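Local coordinates for protein aldehyde dehydrogenase 12 (Zea mays, PDB 6D97) that probably catalyses the NAD-dependent oxidation of L-glutamate gamma-semialdehyde to glutamate, the last step of proline catabolism in plants, at residues 296-309 with 328-340. Numbering follows the deposited sequence.
Sequences GFDWKILGPDVQEV and CSAQSVLFMHKNW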
loop_
_atom_site.group_PDB
_atom_site.type_symbol
_atom_site.label_atom_id
_atom_site.label_comp_id
_atom_site.label_asym_id
_atom_site.label_seq_id
_atom_site.Cartn_x
_atom_site.Cartn_y
_atom_site.Cartn_z
ATOM N N GLY A 296 -1.966 11.286 -28.856
ATOM C CA GLY A 296 -3.307 10.933 -28.444
ATOM C C GLY A 296 -4.348 11.524 -29.373
ATOM O O GLY A 296 -4.219 12.669 -29.798
ATOM N N PHE A 297 -5.369 10.739 -29.716
ATOM C CA PHE A 297 -6.584 11.241 -30.344
ATOM C C PHE A 297 -7.688 11.119 -29.312
ATOM O O PHE A 297 -8.359 10.085 -29.208
ATOM C CB PHE A 297 -6.900 10.477 -31.641
ATOM C CG PHE A 297 -7.955 11.123 -32.462
ATOM C CD1 PHE A 297 -7.641 12.124 -33.358
ATOM C CD2 PHE A 297 -9.276 10.758 -32.311
ATOM C CE1 PHE A 297 -8.635 12.746 -34.101
ATOM C CE2 PHE A 297 -10.269 11.373 -33.052
ATOM C CZ PHE A 297 -9.948 12.364 -33.949
ATOM N N ASP A 298 -7.903 12.195 -28.558
ATOM C CA ASP A 298 -8.724 12.175 -27.345
ATOM C C ASP A 298 -10.167 12.568 -27.647
ATOM O O ASP A 298 -10.425 13.505 -28.417
ATOM C CB ASP A 298 -8.100 13.121 -26.326
ATOM C CG ASP A 298 -6.585 13.006 -26.310
ATOM O OD1 ASP A 298 -6.077 11.892 -26.192
ATOM O OD2 ASP A 298 -5.903 14.033 -26.377
ATOM N N TRP A 299 -11.096 11.822 -27.067
ATOM C CA TRP A 299 -12.509 11.961 -27.351
ATOM C C TRP A 299 -13.244 12.485 -26.128
ATOM O O TRP A 299 -12.813 12.291 -24.987
ATOM C CB TRP A 299 -13.142 10.623 -27.808
ATOM C CG TRP A 299 -12.787 9.414 -26.984
ATOM C CD1 TRP A 299 -11.816 8.489 -27.256
ATOM C CD2 TRP A 299 -13.418 8.986 -25.773
ATOM N NE1 TRP A 299 -11.799 7.521 -26.279
ATOM C CE2 TRP A 299 -12.771 7.805 -25.356
ATOM C CE3 TRP A 299 -14.463 9.494 -24.995
ATOM C CZ2 TRP A 299 -13.136 7.124 -24.198
ATOM C CZ3 TRP A 299 -14.820 8.823 -23.846
ATOM C CH2 TRP A 299 -14.159 7.649 -23.456
ATOM N N LYS A 300 -14.357 13.167 -26.387
ATOM C CA LYS A 300 -15.319 13.554 -25.367
ATOM C C LYS A 300 -16.677 13.031 -25.795
ATOM O O LYS A 300 -17.110 13.270 -26.929
ATOM C CB LYS A 300 -15.368 15.069 -25.171
ATOM C CG LYS A 300 -16.441 15.522 -24.200
ATOM C CD LYS A 300 -16.366 17.019 -23.962
ATOM C CE LYS A 300 -15.209 17.377 -23.041
ATOM N NZ LYS A 300 -14.829 18.814 -23.149
ATOM N N ILE A 301 -17.320 12.285 -24.906
ATOM C CA ILE A 301 -18.670 11.784 -25.114
ATOM C C ILE A 301 -19.605 12.584 -24.223
ATOM O O ILE A 301 -19.363 12.714 -23.016
ATOM C CB ILE A 301 -18.774 10.281 -24.801
ATOM C CG1 ILE A 301 -17.898 9.455 -25.745
ATOM C CG2 ILE A 301 -20.213 9.827 -24.893
ATOM C CD1 ILE A 301 -17.826 7.990 -25.353
ATOM N N LEU A 302 -20.658 13.135 -24.817
ATOM C CA LEU A 302 -21.726 13.768 -24.058
ATOM C C LEU A 302 -22.832 12.748 -23.827
ATOM O O LEU A 302 -23.318 12.123 -24.777
ATOM C CB LEU A 302 -22.281 14.988 -24.795
ATOM C CG LEU A 302 -21.336 16.092 -25.276
ATOM C CD1 LEU A 302 -22.147 17.212 -25.913
ATOM C CD2 LEU A 302 -20.473 16.634 -24.149
ATOM N N GLY A 303 -23.221 12.575 -22.568
ATOM C CA GLY A 303 -24.283 11.662 -22.232
ATOM C C GLY A 303 -25.646 12.235 -22.546
ATOM O O GLY A 303 -25.793 13.343 -23.078
ATOM N N PRO A 304 -26.685 11.465 -22.211
ATOM C CA PRO A 304 -28.052 11.904 -22.528
ATOM C C PRO A 304 -28.584 13.000 -21.619
ATOM O O PRO A 304 -29.526 13.699 -22.015
ATOM C CB PRO A 304 -28.873 10.619 -22.371
ATOM C CG PRO A 304 -28.128 9.843 -21.339
ATOM C CD PRO A 304 -26.664 10.154 -21.540
ATOM N N ASP A 305 -28.020 13.181 -20.427
ATOM C CA ASP A 305 -28.578 14.109 -19.442
ATOM C C ASP A 305 -28.009 15.504 -19.676
ATOM O O ASP A 305 -26.940 15.859 -19.176
ATOM C CB ASP A 305 -28.303 13.613 -18.027
ATOM C CG ASP A 305 -26.860 13.195 -17.829
ATOM O OD1 ASP A 305 -26.252 12.678 -18.791
ATOM O OD2 ASP A 305 -26.331 13.395 -16.716
ATOM N N VAL A 306 -28.752 16.317 -20.427
ATOM C CA VAL A 306 -28.305 17.664 -20.765
ATOM C C VAL A 306 -28.449 18.576 -19.556
ATOM O O VAL A 306 -29.523 18.659 -18.945
ATOM C CB VAL A 306 -29.100 18.208 -21.961
ATOM C CG1 VAL A 306 -28.621 19.610 -22.323
ATOM C CG2 VAL A 306 -28.985 17.268 -23.146
ATOM N N GLN A 307 -27.370 19.282 -19.216
ATOM C CA GLN A 307 -27.366 20.239 -18.115
ATOM C C GLN A 307 -26.055 21.010 -18.139
ATOM O O GLN A 307 -25.083 20.595 -18.781
ATOM C CB GLN A 307 -27.547 19.548 -16.759
ATOM C CG GLN A 307 -26.435 18.581 -16.416
ATOM C CD GLN A 307 -26.758 17.729 -15.209
ATOM O OE1 GLN A 307 -27.181 16.582 -15.345
ATOM N NE2 GLN A 307 -26.559 18.284 -14.019
ATOM N N GLU A 308 -26.038 22.131 -17.411
ATOM C CA GLU A 308 -24.872 23.010 -17.298
ATOM C C GLU A 308 -24.269 23.301 -18.671
ATOM O O GLU A 308 -23.062 23.183 -18.884
ATOM C CB GLU A 308 -23.820 22.419 -16.357
ATOM C CG GLU A 308 -24.335 22.058 -14.973
ATOM C CD GLU A 308 -24.667 23.279 -14.131
ATOM O OE1 GLU A 308 -25.252 23.100 -13.041
ATOM O OE2 GLU A 308 -24.346 24.412 -14.552
ATOM N N VAL A 309 -25.138 23.678 -19.614
ATOM C CA VAL A 309 -24.721 23.828 -21.006
ATOM C C VAL A 309 -23.606 24.859 -21.132
ATOM O O VAL A 309 -22.647 24.669 -21.889
ATOM C CB VAL A 309 -25.928 24.194 -21.888
ATOM C CG1 VAL A 309 -25.502 24.313 -23.342
ATOM C CG2 VAL A 309 -27.037 23.162 -21.728
ATOM N N CYS A 328 -1.121 17.212 -25.936
ATOM C CA CYS A 328 -1.373 15.796 -26.186
ATOM C C CYS A 328 -2.715 15.351 -25.628
ATOM O O CYS A 328 -3.170 14.253 -25.964
ATOM C CB CYS A 328 -0.262 14.923 -25.595
ATOM S SG CYS A 328 0.989 15.830 -24.659
ATOM N N SER A 329 -3.353 16.176 -24.797
ATOM C CA SER A 329 -4.634 15.878 -24.174
ATOM C C SER A 329 -5.801 16.621 -24.812
ATOM O O SER A 329 -6.928 16.510 -24.321
ATOM C CB SER A 329 -4.575 16.207 -22.677
ATOM O OG SER A 329 -4.245 17.571 -22.457
ATOM N N ALA A 330 -5.567 17.351 -25.900
ATOM C CA ALA A 330 -6.587 18.236 -26.445
ATOM C C ALA A 330 -7.753 17.448 -27.038
ATOM O O ALA A 330 -7.592 16.345 -27.568
ATOM C CB ALA A 330 -5.983 19.159 -27.504
ATOM N N GLN A 331 -8.944 18.036 -26.930
ATOM C CA GLN A 331 -10.168 17.452 -27.470
ATOM C C GLN A 331 -10.097 17.435 -28.993
ATOM O O GLN A 331 -10.097 18.490 -29.636
ATOM C CB GLN A 331 -11.370 18.256 -26.979
ATOM C CG GLN A 331 -12.696 17.909 -27.633
ATOM C CD GLN A 331 -13.866 18.593 -26.946
ATOM O OE1 GLN A 331 -13.949 18.609 -25.719
ATOM N NE2 GLN A 331 -14.768 19.170 -27.735
ATOM N N SER A 332 -10.029 16.236 -29.577
ATOM C CA SER A 332 -9.954 16.085 -31.023
ATOM C C SER A 332 -11.247 15.597 -31.657
ATOM O O SER A 332 -11.434 15.789 -32.862
ATOM C CB SER A 332 -8.823 15.118 -31.404
ATOM O OG SER A 332 -7.549 15.681 -31.137
ATOM N N VAL A 333 -12.132 14.967 -30.890
ATOM C CA VAL A 333 -13.429 14.557 -31.412
ATOM C C VAL A 333 -14.460 14.685 -30.298
ATOM O O VAL A 333 -14.156 14.474 -29.120
ATOM C CB VAL A 333 -13.383 13.128 -31.997
ATOM C CG1 VAL A 333 -13.000 12.131 -30.934
ATOM C CG2 VAL A 333 -14.721 12.760 -32.636
ATOM N N LEU A 334 -15.683 15.052 -30.683
ATOM C CA LEU A 334 -16.791 15.240 -29.755
ATOM C C LEU A 334 -17.970 14.404 -30.230
ATOM O O LEU A 334 -18.514 14.657 -31.310
ATOM C CB LEU A 334 -17.178 16.722 -29.662
ATOM C CG LEU A 334 -18.280 17.136 -28.685
ATOM C CD1 LEU A 334 -17.844 16.863 -27.261
ATOM C CD2 LEU A 334 -18.627 18.604 -28.852
ATOM N N PHE A 335 -18.354 13.402 -29.437
ATOM C CA PHE A 335 -19.541 12.586 -29.699
ATOM C C PHE A 335 -20.710 13.213 -28.944
ATOM O O PHE A 335 -20.831 13.056 -27.727
ATOM C CB PHE A 335 -19.327 11.136 -29.267
ATOM C CG PHE A 335 -18.182 10.447 -29.960
ATOM C CD1 PHE A 335 -18.375 9.787 -31.164
ATOM C CD2 PHE A 335 -16.918 10.432 -29.391
ATOM C CE1 PHE A 335 -17.325 9.143 -31.798
ATOM C CE2 PHE A 335 -15.866 9.788 -30.017
ATOM C CZ PHE A 335 -16.069 9.142 -31.222
ATOM N N MET A 336 -21.580 13.916 -29.667
ATOM C CA MET A 336 -22.721 14.601 -29.066
ATOM C C MET A 336 -23.942 13.688 -29.059
ATOM O O MET A 336 -24.407 13.259 -30.121
ATOM C CB MET A 336 -23.052 15.886 -29.826
ATOM C CG MET A 336 -22.010 16.984 -29.759
ATOM S SD MET A 336 -22.624 18.442 -30.617
ATOM C CE MET A 336 -24.207 18.629 -29.799
ATOM N N HIS A 337 -24.474 13.407 -27.870
ATOM C CA HIS A 337 -25.770 12.746 -27.789
ATOM C C HIS A 337 -26.838 13.648 -28.395
ATOM O O HIS A 337 -26.798 14.872 -28.239
ATOM C CB HIS A 337 -26.121 12.409 -26.339
ATOM C CG HIS A 337 -27.271 11.456 -26.201
ATOM N ND1 HIS A 337 -28.566 11.794 -26.533
ATOM C CD2 HIS A 337 -27.318 10.174 -25.768
ATOM C CE1 HIS A 337 -29.360 10.762 -26.313
ATOM N NE2 HIS A 337 -28.628 9.765 -25.848
ATOM N N LYS A 338 -27.798 13.035 -29.094
ATOM C CA LYS A 338 -28.802 13.804 -29.827
ATOM C C LYS A 338 -29.542 14.788 -28.928
ATOM O O LYS A 338 -29.974 15.849 -29.392
ATOM C CB LYS A 338 -29.792 12.852 -30.502
ATOM C CG LYS A 338 -30.650 13.491 -31.583
ATOM C CD LYS A 338 -31.579 12.467 -32.221
ATOM C CE LYS A 338 -32.418 13.086 -33.329
ATOM N NZ LYS A 338 -33.294 14.183 -32.829
ATOM N N ASN A 339 -29.678 14.463 -27.637
ATOM C CA ASN A 339 -30.362 15.359 -26.710
ATOM C C ASN A 339 -29.676 16.715 -26.622
ATOM O O ASN A 339 -30.326 17.719 -26.308
ATOM C CB ASN A 339 -30.443 14.723 -25.323
ATOM C CG ASN A 339 -31.249 13.443 -25.316
ATOM O OD1 ASN A 339 -31.911 13.107 -26.297
ATOM N ND2 ASN A 339 -31.201 12.720 -24.204
ATOM N N TRP A 340 -28.372 16.770 -26.895
ATOM C CA TRP A 340 -27.627 18.019 -26.811
ATOM C C TRP A 340 -27.761 18.886 -28.054
ATOM O O TRP A 340 -27.300 20.033 -28.035
ATOM C CB TRP A 340 -26.143 17.734 -26.561
ATOM C CG TRP A 340 -25.807 17.375 -25.145
ATOM C CD1 TRP A 340 -25.873 16.138 -24.576
ATOM C CD2 TRP A 340 -25.338 18.265 -24.122
ATOM N NE1 TRP A 340 -25.478 16.199 -23.262
ATOM C CE2 TRP A 340 -25.144 17.494 -22.958
ATOM C CE3 TRP A 340 -25.064 19.636 -24.076
ATOM C CZ2 TRP A 340 -24.694 18.050 -21.759
ATOM C CZ3 TRP A 340 -24.614 20.188 -22.883
ATOM C CH2 TRP A 340 -24.435 19.395 -21.743
HETATM O O HOH W 1 -6.468 14.580 -29.145
HETATM O O HOH W 2 -24.880 14.711 -20.242
#
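Lys300 and Phe335 show how two neighbouring parallel strands, 298-302 and 331-337, are joined by staggered backbone bonds. Phe335 N donates to Lys300 O, Lys300 N to Val333 O, and Leu302 N to Phe335 O in an almost straight bond (2.9 Å, 179°); at the start of the ladder Ser332 N reaches Asp298 O. Polar side chains add further links. Lys300, extended until its bend at chi3 (-76°), brings NZ 2.7 Å from Gln331 OE1, and a salt bridge to Asp319 gives the ammonium a second partner. Asn339 ND2 donates to Pro304 O at 2.9 Å, with the acceptor in its amide plane. On the sheet face of Trp299, Val333 and Phe335, Val333 CG1 touches Trp299 CB (3.5 Å), which in turn meets the edge of the Phe335 ring. Ser332 CB sits over a face of Phe297. At the C-terminal end of the strands, Trp340 is sandwiched, Leu302 CD1 over one face and Val306 CG2 over the other (3.6 Å from the five-membered ring centroid), and NE1 makes a weak bond to Gly303 O. With an alanine here in place of Trp340 the indole donor to Gly303 O is gone, and Leu302 and Val306 would probably be left with a gap between them. Strand 298-302, helix 309-321 and strand 331-337 form a beta-alpha-beta crossover within the seven-stranded mixed sheet, consistent with the catalytic domain of the aldehyde dehydrogenase fold.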